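Local coordinates for acetyltransferase, GNAT family (Listeria monocytogenes str. 4b, PDB 2OH1), which probably transfers an acetyl group from acetyl-CoA to an acceptor not yet identified, as expected of a GNAT-family acetyltransferase, at residues A[90-96]-A[166-172]; A[101-106]-A[135-141]; A[44-48]-A[145-149]; A[119-125]-A[154-160]. All blocks are in the same frame, centred on the assembly; numbering follows the deposited sequence.

All four contacts sit around the mixed, eight-stranded sheet of the GNAT fold. Contact 2 pairs strands 103-111 and 139-145 near their N-terminal ends, and contact 4 joins the two helices, 120-134 and 149-157, that follow these strands. Contact 1 packs helix 89-95 against strand 169-175 and touches contact 2 through Trp95; their centres are about 15 Å apart. Contact 3, its centre about 14 Å from that of contact 1, holds helix 46-51 to the end of strand 139-145. Along the chain, contacts 2 and 4 are nested within the loop closed by contact 1 and cross each other, while contact 3 crosses contact 1. Together they gather distant sequence pieces around the central parallel strands.

Contact 1 (A[90-96]-A[166-172]); sequences WDTDLWE and KNGFYLY
Lys166 reaches across to the C-terminal end of helix 89-95 and carries the polar part of the contact. With CG opposite the backbone N (chi1 -178°) and the rest of the chain extended, its NZ arrives at Asp93 O, 2.8 Å away and above the carbonyl plane, and at Glu96 OE2, also 2.8 Å away, on the anti lone pair of that oxygen. Asp93 OD2 adds a long salt bridge at 3.7 Å from Lys166 NZ, and one water joins NZ to Asp93 OD1, so Asp93, Glu96 and Lys166 form a salt-bridge network. As a separate bridge, two further waters link Asp93 OD2 to the amide ND2 of Asn167.

Aliphatic packing centres on Leu171. Its CD2 sits over the middle of the six-membered ring of Trp95, 3.7 Å from the centroid, a CH-pi contact. The other methyl of Leu171, CD1, meets Leu94 CD2 at 3.8 Å, while Leu94 CD1 lies along the aliphatic start of Lys166.

In the aromatic pair, Trp90 turns the edge of its six-membered ring toward the face of Phe169, an offset edge-to-face arrangement with centroids 5.3 Å apart and planes at 75°. The indole NE1 is held by Asp143 of strand 139-145, which helps to fix the rotation of the ring.

Segment 166-172 holds the turn of a two-residue beta hairpin and the start of its second strand: a type I' turn from Lys166 to Phe169 connects the last two strands of the GNAT sheet, and helix 90-95 runs at about a right angle to strand 169-172.

Contact 2 (A[101-106]-A[135-141]); sequences DKAYYL and MSVPFIR
Asp101, just ahead of strand 103-111, receives the guanidinium of Arg141: NH2 donates to OD2 at 2.9 Å in a salt bridge, close to the guanidinium plane and on the anti lone pair of the carboxylate. The next carbonyl, Lys102 O, is buried without a partner in the model; Pro138 CD presses against it at 3.2 Å. Ala103 CB faces Arg141 CD at 3.8 Å.

Tyr104 pairs in parallel with Ile140. Its N donates to Phe139 O and its O accepts from Arg141 N at 2.8 Å, which sets strands 103-111 and 139-145 side by side in a beta-alpha-beta crossover through helix 120-134, the central unit of the GNAT fold. The Tyr104 ring turns to the face covered by helix 120-134, where Val137 CG1 lies over it near the rim and Ile140 CD1 packs on Tyr104 CB at 3.7 Å.

Tyr105 returns to the face of Arg141. The arginine, extended from CG to NE (chi2 175°, chi3 170°), carries its guanidinium alongside this ring to Asp101, the planes 60° apart, and Arg141 NH1 donates to Tyr105 OH at 3.0 Å. Leu98 O takes a second bond from NH1 and Gln173 OE1 one from NE, so several bonds fix this buried cation. Leu106 N continues the pairing with Arg141 O, and Leu106 CG meets Ile140 CG2 at 3.4 Å, closer than usual van der Waals contact.

Contact 3 (A[44-48]-A[145-149]); sequences TQWSD and IESNE
Ile145, at the end of strand 139-145, presses into the start of helix 46-51. Its CG1 lies opposite the backbone N (chi1 -166°), which sends CD1 to the pyrrole side of Trp46, 3.6 Å from CD1 of that indole. The branch carbon Ile145 CB rests on Ser47 OG at 3.6 Å, and the other branch, CG2, meets the amide oxygen Gln45 OE1 at 3.3 Å. The isoleucine is thus touched by three consecutive residues, Gln45 to Ser47.

A type I turn from Ile145 to Asn148 then leads from the strand to helix 149-157, the strand-to-helix connection that follows the second central parallel strand in the GNAT fold. Within it, Ser147 OG reaches Gln45 OE1 through one water, 3.0 Å from that hydroxyl.

Asn148 is the N-cap of the helix: its OD1 accepts from Leu151 N, leaving ND2 to face the other segment. There it makes a weak, bent bond to Gln45 OE1 at 3.0 Å (N-H...O angle 124°), the two amide planes 72° apart. The other atom of the same glutamine amide, NE2, donates weakly to Asp48 OD2 at 3.4 Å, while OD1 of this aspartate forms a salt bridge with Arg108.

Contact 4 (A[119-125]-A[154-160]); sequences SLSKQMI and MYVRYGF. With EDO (1,2-ethanediol), chain G.
Lys122 and Tyr158 mark the nearest backbone approach, with CA atoms 6.5 Å apart, where the first turn of helix 120-134 meets the C-terminal end of helix 149-157. In the GNAT fold these helices follow the two central parallel strands, and the start of the first normally binds the pyrophosphate of acetyl-CoA; here Ser119 N and Ser121 OG hydrogen-bond to an unidentified molecule, probably from the crystallisation liquor, at a place that would fit such a pocket. Helix 149-157 ends in a Schellman motif, with Gly159 at positive phi.

The Tyr158 ring is clamped between Lys122 CB over one face, 3.7 Å from the centroid in a CH-pi contact, and CG of selenomethionine Met154 over the opposite face, both offset toward the rim. Ile125 CD1 touches the ring edge, 3.7 Å from Tyr158 CD2, while Ile125 CG2 meets the edge of Phe160.

At the polar end of Tyr158 one water connects its hydroxyl with Ser119 OG and Arg157 NH2. A 1,2-ethanediol, probably also from the liquor, hydrogen-bonds through O1 to Ser119 OG at 2.7 Å. Ser121 OG, with chi1 of 55° turning it toward the tyrosine, hydrogen-bonds to Tyr158 OH in the ring plane at 2.6 Å.

Contact 1 (A[90-96]-A[166-172])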
# COMPACT_ATOMS: atom_id res chain seq x y z
N TRP A 90 -1.58 -4.18 -14.80
CA TRP A 90 -0.35 -4.82 -14.38
C TRP A 90 -0.69 -5.98 -13.43
O TRP A 90 -0.18 -7.09 -13.57
CB TRP A 90 0.52 -3.82 -13.63
CG TRP A 90 1.66 -4.42 -12.89
CD1 TRP A 90 1.68 -4.77 -11.58
CD2 TRP A 90 2.92 -4.83 -13.43
NE1 TRP A 90 2.87 -5.36 -11.26
CE2 TRP A 90 3.66 -5.39 -12.38
CE3 TRP A 90 3.50 -4.76 -14.68
CZ2 TRP A 90 4.96 -5.82 -12.52
CZ3 TRP A 90 4.80 -5.26 -14.84
CH2 TRP A 90 5.50 -5.73 -13.78
N ASP A 91 -1.57 -5.71 -12.45
CA ASP A 91 -1.98 -6.76 -11.47
C ASP A 91 -2.54 -7.93 -12.24
O ASP A 91 -2.24 -9.11 -12.01
CB ASP A 91 -3.04 -6.26 -10.48
CG ASP A 91 -2.56 -5.13 -9.63
OD1 ASP A 91 -1.39 -5.21 -9.17
OD2 ASP A 91 -3.33 -4.16 -9.33
N THR A 92 -3.37 -7.64 -13.25
CA THR A 92 -4.00 -8.72 -13.99
C THR A 92 -2.98 -9.53 -14.76
O THR A 92 -3.08 -10.74 -14.77
CB THR A 92 -5.04 -8.15 -14.97
OG1 THR A 92 -6.16 -7.66 -14.23
CG2 THR A 92 -5.45 -9.20 -16.02
N ASP A 93 -2.01 -8.88 -15.40
CA ASP A 93 -0.95 -9.60 -16.12
C ASP A 93 -0.09 -10.44 -15.17
O ASP A 93 0.16 -11.63 -15.39
CB ASP A 93 -0.04 -8.58 -16.89
CG ASP A 93 0.97 -9.24 -17.72
OD1 ASP A 93 0.54 -9.74 -18.77
OD2 ASP A 93 2.16 -9.30 -17.35
N LEU A 94 0.30 -9.85 -14.04
CA LEU A 94 1.18 -10.48 -13.11
C LEU A 94 0.57 -11.74 -12.47
O LEU A 94 1.24 -12.74 -12.30
CB LEU A 94 1.62 -9.47 -12.06
CG LEU A 94 2.93 -9.75 -11.42
CD1 LEU A 94 4.07 -9.59 -12.41
CD2 LEU A 94 3.07 -8.93 -10.14
N TRP A 95 -0.71 -11.66 -12.09
CA TRP A 95 -1.41 -12.70 -11.30
C TRP A 95 -2.04 -13.82 -12.18
O TRP A 95 -2.50 -14.82 -11.66
CB TRP A 95 -2.45 -12.04 -10.37
CG TRP A 95 -1.77 -11.39 -9.16
CD1 TRP A 95 -1.19 -10.16 -9.11
CD2 TRP A 95 -1.48 -12.02 -7.90
NE1 TRP A 95 -0.60 -9.97 -7.91
CE2 TRP A 95 -0.77 -11.10 -7.13
CE3 TRP A 95 -1.80 -13.29 -7.33
CZ2 TRP A 95 -0.33 -11.40 -5.82
CZ3 TRP A 95 -1.37 -13.57 -6.04
CH2 TRP A 95 -0.66 -12.63 -5.32
N GLU A 96 -2.05 -13.60 -13.49
CA GLU A 96 -2.45 -14.64 -14.47
C GLU A 96 -3.81 -15.19 -14.07
O GLU A 96 -4.75 -14.39 -13.88
CB GLU A 96 -1.36 -15.70 -14.62
CG GLU A 96 -0.05 -15.10 -15.12
CD GLU A 96 0.98 -16.10 -15.59
OE1 GLU A 96 0.88 -17.30 -15.21
OE2 GLU A 96 1.90 -15.68 -16.34
N LYS A 166 6.98 -13.54 -11.07
CA LYS A 166 6.84 -13.18 -12.48
C LYS A 166 7.47 -11.83 -12.70
O LYS A 166 7.37 -10.92 -11.86
CB LYS A 166 5.39 -13.16 -12.92
CG LYS A 166 5.20 -12.83 -14.41
CD LYS A 166 3.81 -13.10 -14.89
CE LYS A 166 3.60 -12.65 -16.33
NZ LYS A 166 2.21 -12.92 -16.80
N ASN A 167 8.20 -11.74 -13.84
CA ASN A 167 8.74 -10.44 -14.29
C ASN A 167 9.66 -9.77 -13.29
O ASN A 167 9.76 -8.53 -13.25
CB ASN A 167 7.61 -9.51 -14.74
CG ASN A 167 7.01 -9.92 -16.09
OD1 ASN A 167 7.65 -10.61 -16.86
ND2 ASN A 167 5.81 -9.49 -16.38
N GLY A 168 10.34 -10.60 -12.48
CA GLY A 168 11.26 -10.09 -11.49
C GLY A 168 10.64 -9.73 -10.18
O GLY A 168 11.30 -9.06 -9.35
N PHE A 169 9.34 -10.07 -9.99
CA PHE A 169 8.62 -9.80 -8.75
C PHE A 169 8.22 -11.09 -8.04
O PHE A 169 7.90 -12.05 -8.68
CB PHE A 169 7.34 -8.96 -9.00
CG PHE A 169 7.61 -7.55 -9.47
CD1 PHE A 169 7.93 -7.31 -10.80
CD2 PHE A 169 7.59 -6.51 -8.60
CE1 PHE A 169 8.20 -6.07 -11.24
CE2 PHE A 169 7.86 -5.23 -9.04
CZ PHE A 169 8.16 -5.02 -10.37
N TYR A 170 8.19 -11.06 -6.71
CA TYR A 170 7.51 -12.11 -5.94
C TYR A 170 6.07 -11.63 -5.64
O TYR A 170 5.82 -10.46 -5.39
CB TYR A 170 8.25 -12.39 -4.65
CG TYR A 170 9.62 -12.98 -4.82
CD1 TYR A 170 9.86 -14.02 -5.71
CD2 TYR A 170 10.65 -12.55 -4.02
CE1 TYR A 170 11.12 -14.59 -5.80
CE2 TYR A 170 11.89 -13.09 -4.08
CZ TYR A 170 12.15 -14.12 -4.98
OH TYR A 170 13.42 -14.67 -5.04
N LEU A 171 5.14 -12.57 -5.67
CA LEU A 171 3.74 -12.30 -5.45
C LEU A 171 3.33 -12.85 -4.08
O LEU A 171 3.63 -13.99 -3.75
CB LEU A 171 2.90 -12.98 -6.54
CG LEU A 171 2.83 -12.34 -7.93
CD1 LEU A 171 4.21 -12.20 -8.63
CD2 LEU A 171 1.87 -13.13 -8.77
N TYR A 172 2.57 -12.04 -3.33
CA TYR A 172 2.13 -12.37 -1.97
C TYR A 172 0.65 -12.13 -1.85
O TYR A 172 0.11 -11.17 -2.37
CB TYR A 172 2.83 -11.49 -0.95
CG TYR A 172 4.33 -11.74 -0.86
CD1 TYR A 172 4.84 -12.70 -0.02
CD2 TYR A 172 5.24 -10.95 -1.58
CE1 TYR A 172 6.21 -12.94 0.05
CE2 TYR A 172 6.59 -11.19 -1.51
CZ TYR A 172 7.07 -12.18 -0.69
OH TYR A 172 8.42 -12.38 -0.58
O HOH W 1 4.34 -9.83 -18.91
O HOH W 2 1.98 -11.92 -19.54
O HOH W 3 3.44 -8.05 -15.66

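Contact 2 (A[101-106]-A[135-141])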
# COMPACT_ATOMS: atom_id res chain seq x y z
N ASP A 101 -10.07 -13.81 -9.37
CA ASP A 101 -10.51 -13.72 -7.96
C ASP A 101 -10.67 -12.28 -7.58
O ASP A 101 -9.93 -11.40 -8.04
CB ASP A 101 -9.51 -14.32 -6.98
CG ASP A 101 -9.08 -15.69 -7.37
OD1 ASP A 101 -9.85 -16.33 -8.13
OD2 ASP A 101 -7.97 -16.12 -6.94
N LYS A 102 -11.65 -12.00 -6.75
CA LYS A 102 -11.79 -10.67 -6.22
C LYS A 102 -10.68 -10.50 -5.20
O LYS A 102 -10.42 -11.36 -4.38
CB LYS A 102 -13.12 -10.48 -5.54
CG LYS A 102 -14.33 -10.85 -6.41
CD LYS A 102 -14.33 -10.08 -7.71
CE LYS A 102 -15.62 -10.36 -8.50
NZ LYS A 102 -15.58 -9.54 -9.73
N ALA A 103 -10.04 -9.35 -5.26
CA ALA A 103 -8.93 -9.05 -4.38
C ALA A 103 -8.69 -7.56 -4.44
O ALA A 103 -9.03 -6.92 -5.41
CB ALA A 103 -7.67 -9.79 -4.81
N TYR A 104 -8.10 -7.03 -3.37
CA TYR A 104 -7.52 -5.71 -3.34
C TYR A 104 -6.02 -5.84 -3.50
O TYR A 104 -5.40 -6.82 -3.02
CB TYR A 104 -7.77 -5.06 -2.01
CG TYR A 104 -9.22 -4.72 -1.69
CD1 TYR A 104 -10.24 -4.78 -2.66
CD2 TYR A 104 -9.57 -4.28 -0.40
CE1 TYR A 104 -11.55 -4.37 -2.36
CE2 TYR A 104 -10.87 -3.93 -0.10
CZ TYR A 104 -11.82 -3.97 -1.07
OH TYR A 104 -13.12 -3.63 -0.76
N TYR A 105 -5.43 -4.89 -4.22
CA TYR A 105 -4.02 -4.89 -4.53
C TYR A 105 -3.40 -3.65 -3.88
O TYR A 105 -3.84 -2.54 -4.09
CB TYR A 105 -3.78 -4.87 -6.05
CG TYR A 105 -4.27 -6.15 -6.69
CD1 TYR A 105 -5.61 -6.32 -6.95
CD2 TYR A 105 -3.42 -7.22 -6.91
CE1 TYR A 105 -6.11 -7.54 -7.46
CE2 TYR A 105 -3.89 -8.43 -7.44
CZ TYR A 105 -5.22 -8.60 -7.71
OH TYR A 105 -5.68 -9.80 -8.22
N LEU A 106 -2.42 -3.86 -3.00
CA LEU A 106 -1.79 -2.75 -2.33
C LEU A 106 -0.64 -2.25 -3.17
O LEU A 106 0.41 -2.93 -3.20
CB LEU A 106 -1.29 -3.18 -0.93
CG LEU A 106 -2.30 -3.81 0.02
CD1 LEU A 106 -1.73 -3.97 1.45
CD2 LEU A 106 -3.60 -3.03 0.04
N MSE A 135 -16.13 -5.86 3.03
CA MSE A 135 -16.63 -5.88 1.69
C MSE A 135 -16.65 -7.27 1.09
O MSE A 135 -16.85 -7.42 -0.13
CB MSE A 135 -15.81 -4.90 0.84
CG MSE A 135 -15.81 -3.46 1.41
SE MSE A 135 -17.57 -2.76 1.63
CE MSE A 135 -17.86 -2.99 3.51
N SER A 136 -16.41 -8.29 1.91
CA SER A 136 -16.42 -9.68 1.46
C SER A 136 -15.43 -10.01 0.33
O SER A 136 -15.72 -10.78 -0.57
CB SER A 136 -17.85 -10.11 1.04
OG SER A 136 -18.68 -10.17 2.19
N VAL A 137 -14.25 -9.41 0.37
CA VAL A 137 -13.22 -9.64 -0.61
C VAL A 137 -12.25 -10.67 -0.01
O VAL A 137 -11.85 -10.52 1.13
CB VAL A 137 -12.50 -8.34 -0.95
CG1 VAL A 137 -11.27 -8.58 -1.75
CG2 VAL A 137 -13.44 -7.38 -1.70
N PRO A 138 -11.98 -11.75 -0.72
CA PRO A 138 -11.25 -12.86 -0.09
C PRO A 138 -9.72 -12.72 0.09
O PRO A 138 -9.15 -13.46 0.89
CB PRO A 138 -11.54 -14.05 -1.01
CG PRO A 138 -11.85 -13.44 -2.33
CD PRO A 138 -12.49 -12.12 -2.06
N PHE A 139 -9.08 -11.78 -0.63
CA PHE A 139 -7.64 -11.65 -0.60
C PHE A 139 -7.19 -10.19 -0.63
O PHE A 139 -7.82 -9.35 -1.29
CB PHE A 139 -6.98 -12.29 -1.82
CG PHE A 139 -7.32 -13.75 -2.03
CD1 PHE A 139 -6.73 -14.72 -1.26
CD2 PHE A 139 -8.21 -14.12 -3.02
CE1 PHE A 139 -7.05 -16.08 -1.45
CE2 PHE A 139 -8.51 -15.46 -3.23
CZ PHE A 139 -7.93 -16.42 -2.44
N ILE A 140 -6.09 -9.91 0.05
CA ILE A 140 -5.28 -8.72 -0.19
C ILE A 140 -4.00 -9.25 -0.85
O ILE A 140 -3.43 -10.26 -0.39
CB ILE A 140 -4.84 -7.95 1.12
CG1 ILE A 140 -6.00 -7.50 2.00
CG2 ILE A 140 -3.92 -6.73 0.78
CD1 ILE A 140 -7.07 -6.69 1.27
N ARG A 141 -3.56 -8.57 -1.91
CA ARG A 141 -2.43 -8.99 -2.74
C ARG A 141 -1.46 -7.87 -2.93
O ARG A 141 -1.82 -6.70 -2.91
CB ARG A 141 -2.91 -9.50 -4.09
CG ARG A 141 -3.66 -10.84 -3.93
CD ARG A 141 -4.24 -11.29 -5.24
NE ARG A 141 -4.74 -12.66 -5.15
CZ ARG A 141 -5.49 -13.24 -6.04
NH1 ARG A 141 -5.93 -12.56 -7.08
NH2 ARG A 141 -5.87 -14.50 -5.84

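Contact 3 (A[44-48]-A[145-149])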
# COMPACT_ATOMS: atom_id res chain seq x y z
N THR A 44 17.70 2.75 -5.14
CA THR A 44 16.92 2.87 -6.41
C THR A 44 16.71 1.50 -6.98
O THR A 44 17.62 0.85 -7.44
CB THR A 44 17.56 3.84 -7.46
OG1 THR A 44 16.96 5.14 -7.32
CG2 THR A 44 17.34 3.37 -8.94
N GLN A 45 15.47 1.08 -6.93
CA GLN A 45 15.05 -0.20 -7.40
C GLN A 45 14.35 -0.02 -8.75
O GLN A 45 13.58 0.93 -8.91
CB GLN A 45 14.05 -0.74 -6.43
CG GLN A 45 14.62 -0.71 -5.02
CD GLN A 45 13.76 -1.50 -4.10
OE1 GLN A 45 14.11 -2.61 -3.74
NE2 GLN A 45 12.60 -0.94 -3.75
N TRP A 46 14.59 -0.92 -9.69
CA TRP A 46 13.96 -0.78 -11.01
C TRP A 46 12.43 -0.84 -10.91
O TRP A 46 11.72 -0.24 -11.72
CB TRP A 46 14.50 -1.75 -12.06
CG TRP A 46 13.94 -3.13 -11.99
CD1 TRP A 46 14.41 -4.18 -11.25
CD2 TRP A 46 12.77 -3.61 -12.65
NE1 TRP A 46 13.58 -5.27 -11.42
CE2 TRP A 46 12.58 -4.94 -12.29
CE3 TRP A 46 11.86 -3.02 -13.56
CZ2 TRP A 46 11.53 -5.72 -12.80
CZ3 TRP A 46 10.84 -3.79 -14.04
CH2 TRP A 46 10.68 -5.10 -13.69
N SER A 47 11.91 -1.53 -9.91
CA SER A 47 10.49 -1.56 -9.68
C SER A 47 9.88 -0.19 -9.37
O SER A 47 8.70 0.05 -9.69
CB SER A 47 10.16 -2.53 -8.51
OG SER A 47 10.90 -2.15 -7.33
N ASP A 48 10.63 0.70 -8.71
CA ASP A 48 10.11 2.05 -8.42
C ASP A 48 10.10 2.87 -9.69
O ASP A 48 9.25 3.69 -9.91
CB ASP A 48 10.95 2.73 -7.33
CG ASP A 48 10.61 2.17 -5.93
OD1 ASP A 48 9.41 1.91 -5.65
OD2 ASP A 48 11.53 1.98 -5.12
N ILE A 145 9.66 -6.53 -5.59
CA ILE A 145 10.85 -6.84 -6.33
C ILE A 145 11.64 -7.99 -5.63
O ILE A 145 11.81 -7.98 -4.41
CB ILE A 145 11.72 -5.53 -6.50
CG1 ILE A 145 12.77 -5.73 -7.56
CG2 ILE A 145 12.28 -5.03 -5.15
CD1 ILE A 145 13.66 -4.45 -7.72
N GLU A 146 12.08 -8.96 -6.41
CA GLU A 146 12.76 -10.15 -5.86
C GLU A 146 14.07 -9.85 -5.11
O GLU A 146 14.53 -10.69 -4.32
CB GLU A 146 13.02 -11.19 -6.95
CG GLU A 146 14.10 -10.83 -7.94
CD GLU A 146 14.26 -11.88 -9.02
OE1 GLU A 146 13.86 -13.05 -8.78
OE2 GLU A 146 14.79 -11.55 -10.09
N SER A 147 14.68 -8.69 -5.36
CA SER A 147 15.94 -8.36 -4.72
C SER A 147 15.90 -7.54 -3.44
O SER A 147 16.95 -7.37 -2.81
CB SER A 147 16.80 -7.61 -5.74
OG SER A 147 16.13 -6.46 -6.23
N ASN A 148 14.72 -7.04 -3.03
CA ASN A 148 14.62 -6.27 -1.78
C ASN A 148 14.39 -7.22 -0.61
O ASN A 148 13.24 -7.56 -0.28
CB ASN A 148 13.53 -5.20 -1.83
CG ASN A 148 13.60 -4.25 -0.68
OD1 ASN A 148 14.04 -4.59 0.43
ND2 ASN A 148 13.14 -3.03 -0.92
N GLU A 149 15.48 -7.64 0.02
CA GLU A 149 15.40 -8.64 1.06
C GLU A 149 14.54 -8.15 2.23
O GLU A 149 13.69 -8.86 2.72
CB GLU A 149 16.78 -9.08 1.57
CG GLU A 149 16.64 -10.03 2.74
CD GLU A 149 17.72 -11.09 2.83
OE1 GLU A 149 18.89 -10.81 2.48
OE2 GLU A 149 17.37 -12.21 3.29
O HOH W 4 16.12 -3.96 -4.49

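Contact 4 (A[119-125]-A[154-160])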
# COMPACT_ATOMS: atom_id res chain seq x y z
N SER A 119 6.56 0.36 12.68
CA SER A 119 5.74 -0.61 11.90
C SER A 119 4.34 -0.06 11.64
O SER A 119 3.30 -0.75 11.71
CB SER A 119 5.73 -2.00 12.56
OG SER A 119 7.04 -2.57 12.53
N LEU A 120 4.25 1.25 11.37
CA LEU A 120 2.98 1.81 10.98
C LEU A 120 2.40 1.10 9.73
O LEU A 120 1.19 0.94 9.65
CB LEU A 120 3.14 3.34 10.79
CG LEU A 120 1.86 4.11 10.46
CD1 LEU A 120 0.90 4.05 11.60
CD2 LEU A 120 2.20 5.59 10.06
N SER A 121 3.28 0.65 8.83
CA SER A 121 2.83 -0.04 7.61
C SER A 121 2.04 -1.28 7.98
O SER A 121 1.15 -1.63 7.24
CB SER A 121 4.03 -0.37 6.70
OG SER A 121 4.99 -1.11 7.40
N LYS A 122 2.37 -1.96 9.07
CA LYS A 122 1.64 -3.18 9.46
C LYS A 122 0.19 -2.82 9.74
O LYS A 122 -0.74 -3.52 9.35
CB LYS A 122 2.25 -3.81 10.69
CG LYS A 122 1.56 -5.11 11.13
CD LYS A 122 2.24 -5.71 12.33
CE LYS A 122 1.90 -7.19 12.51
NZ LYS A 122 2.47 -7.71 13.79
N GLN A 123 -0.03 -1.71 10.43
CA GLN A 123 -1.36 -1.27 10.78
C GLN A 123 -2.10 -0.69 9.57
O GLN A 123 -3.33 -0.77 9.49
CB GLN A 123 -1.36 -0.24 11.92
CG GLN A 123 -0.65 -0.68 13.18
CD GLN A 123 -1.09 -2.06 13.65
OE1 GLN A 123 -2.27 -2.36 13.67
NE2 GLN A 123 -0.13 -2.91 14.00
N MSE A 124 -1.36 -0.05 8.65
CA MSE A 124 -1.96 0.43 7.40
C MSE A 124 -2.51 -0.76 6.60
O MSE A 124 -3.66 -0.76 6.15
CB MSE A 124 -0.96 1.24 6.60
CG MSE A 124 -0.59 2.47 7.36
SE MSE A 124 0.94 3.46 6.79
CE MSE A 124 0.17 3.86 5.22
N ILE A 125 -1.70 -1.80 6.45
CA ILE A 125 -2.15 -3.00 5.74
C ILE A 125 -3.32 -3.66 6.50
O ILE A 125 -4.30 -4.08 5.87
CB ILE A 125 -1.00 -3.96 5.59
CG1 ILE A 125 0.06 -3.35 4.67
CG2 ILE A 125 -1.49 -5.38 5.06
CD1 ILE A 125 1.33 -4.12 4.61
N MSE A 154 9.55 -8.33 5.37
CA MSE A 154 8.49 -7.60 6.04
C MSE A 154 7.13 -8.18 5.68
O MSE A 154 6.30 -8.47 6.51
CB MSE A 154 8.58 -6.12 5.69
CG MSE A 154 7.58 -5.32 6.46
SE MSE A 154 7.39 -3.47 5.88
CE MSE A 154 6.18 -3.86 4.47
N TYR A 155 6.89 -8.37 4.39
CA TYR A 155 5.61 -8.92 4.00
C TYR A 155 5.35 -10.31 4.61
O TYR A 155 4.25 -10.63 5.01
CB TYR A 155 5.48 -8.96 2.47
CG TYR A 155 5.47 -7.57 1.85
CD1 TYR A 155 4.62 -6.59 2.34
CD2 TYR A 155 6.25 -7.27 0.76
CE1 TYR A 155 4.56 -5.32 1.74
CE2 TYR A 155 6.21 -6.03 0.18
CZ TYR A 155 5.36 -5.07 0.66
OH TYR A 155 5.33 -3.83 0.00
N VAL A 156 6.37 -11.14 4.64
CA VAL A 156 6.21 -12.46 5.27
C VAL A 156 5.89 -12.30 6.77
O VAL A 156 5.01 -12.95 7.31
CB VAL A 156 7.46 -13.33 5.01
CG1 VAL A 156 7.41 -14.67 5.85
CG2 VAL A 156 7.64 -13.51 3.49
N ARG A 157 6.63 -11.43 7.43
CA ARG A 157 6.44 -11.16 8.86
C ARG A 157 5.02 -10.67 9.13
O ARG A 157 4.42 -11.02 10.16
CB ARG A 157 7.43 -10.11 9.31
CG ARG A 157 7.52 -9.95 10.78
CD ARG A 157 8.80 -9.25 11.15
NE ARG A 157 8.77 -7.86 10.71
CZ ARG A 157 9.60 -7.34 9.80
NH1 ARG A 157 10.56 -8.06 9.23
NH2 ARG A 157 9.48 -6.05 9.49
N TYR A 158 4.47 -9.90 8.21
CA TYR A 158 3.09 -9.40 8.31
C TYR A 158 2.01 -10.42 7.93
O TYR A 158 0.83 -10.08 7.89
CB TYR A 158 2.91 -8.14 7.46
CG TYR A 158 3.66 -6.88 7.88
CD1 TYR A 158 4.41 -6.77 9.06
CD2 TYR A 158 3.50 -5.73 7.10
CE1 TYR A 158 5.05 -5.55 9.38
CE2 TYR A 158 4.12 -4.55 7.42
CZ TYR A 158 4.88 -4.46 8.54
OH TYR A 158 5.47 -3.26 8.87
N GLY A 159 2.40 -11.66 7.62
CA GLY A 159 1.45 -12.74 7.41
C GLY A 159 1.03 -13.01 5.98
O GLY A 159 0.12 -13.78 5.77
N PHE A 160 1.70 -12.40 5.01
CA PHE A 160 1.42 -12.69 3.64
C PHE A 160 2.06 -14.00 3.21
O PHE A 160 3.14 -14.34 3.68
CB PHE A 160 1.91 -11.57 2.73
CG PHE A 160 1.05 -10.37 2.76
CD1 PHE A 160 1.16 -9.44 3.80
CD2 PHE A 160 0.09 -10.19 1.78
CE1 PHE A 160 0.34 -8.32 3.80
CE2 PHE A 160 -0.74 -9.07 1.80
CZ PHE A 160 -0.61 -8.17 2.81
C1 EDO G . 6.84 -6.14 12.72
O1 EDO G . 6.87 -5.00 13.60
C2 EDO G . 5.44 -6.75 12.73
O2 EDO G . 5.37 -8.18 12.79
O HOH W 5 7.72 -3.44 10.04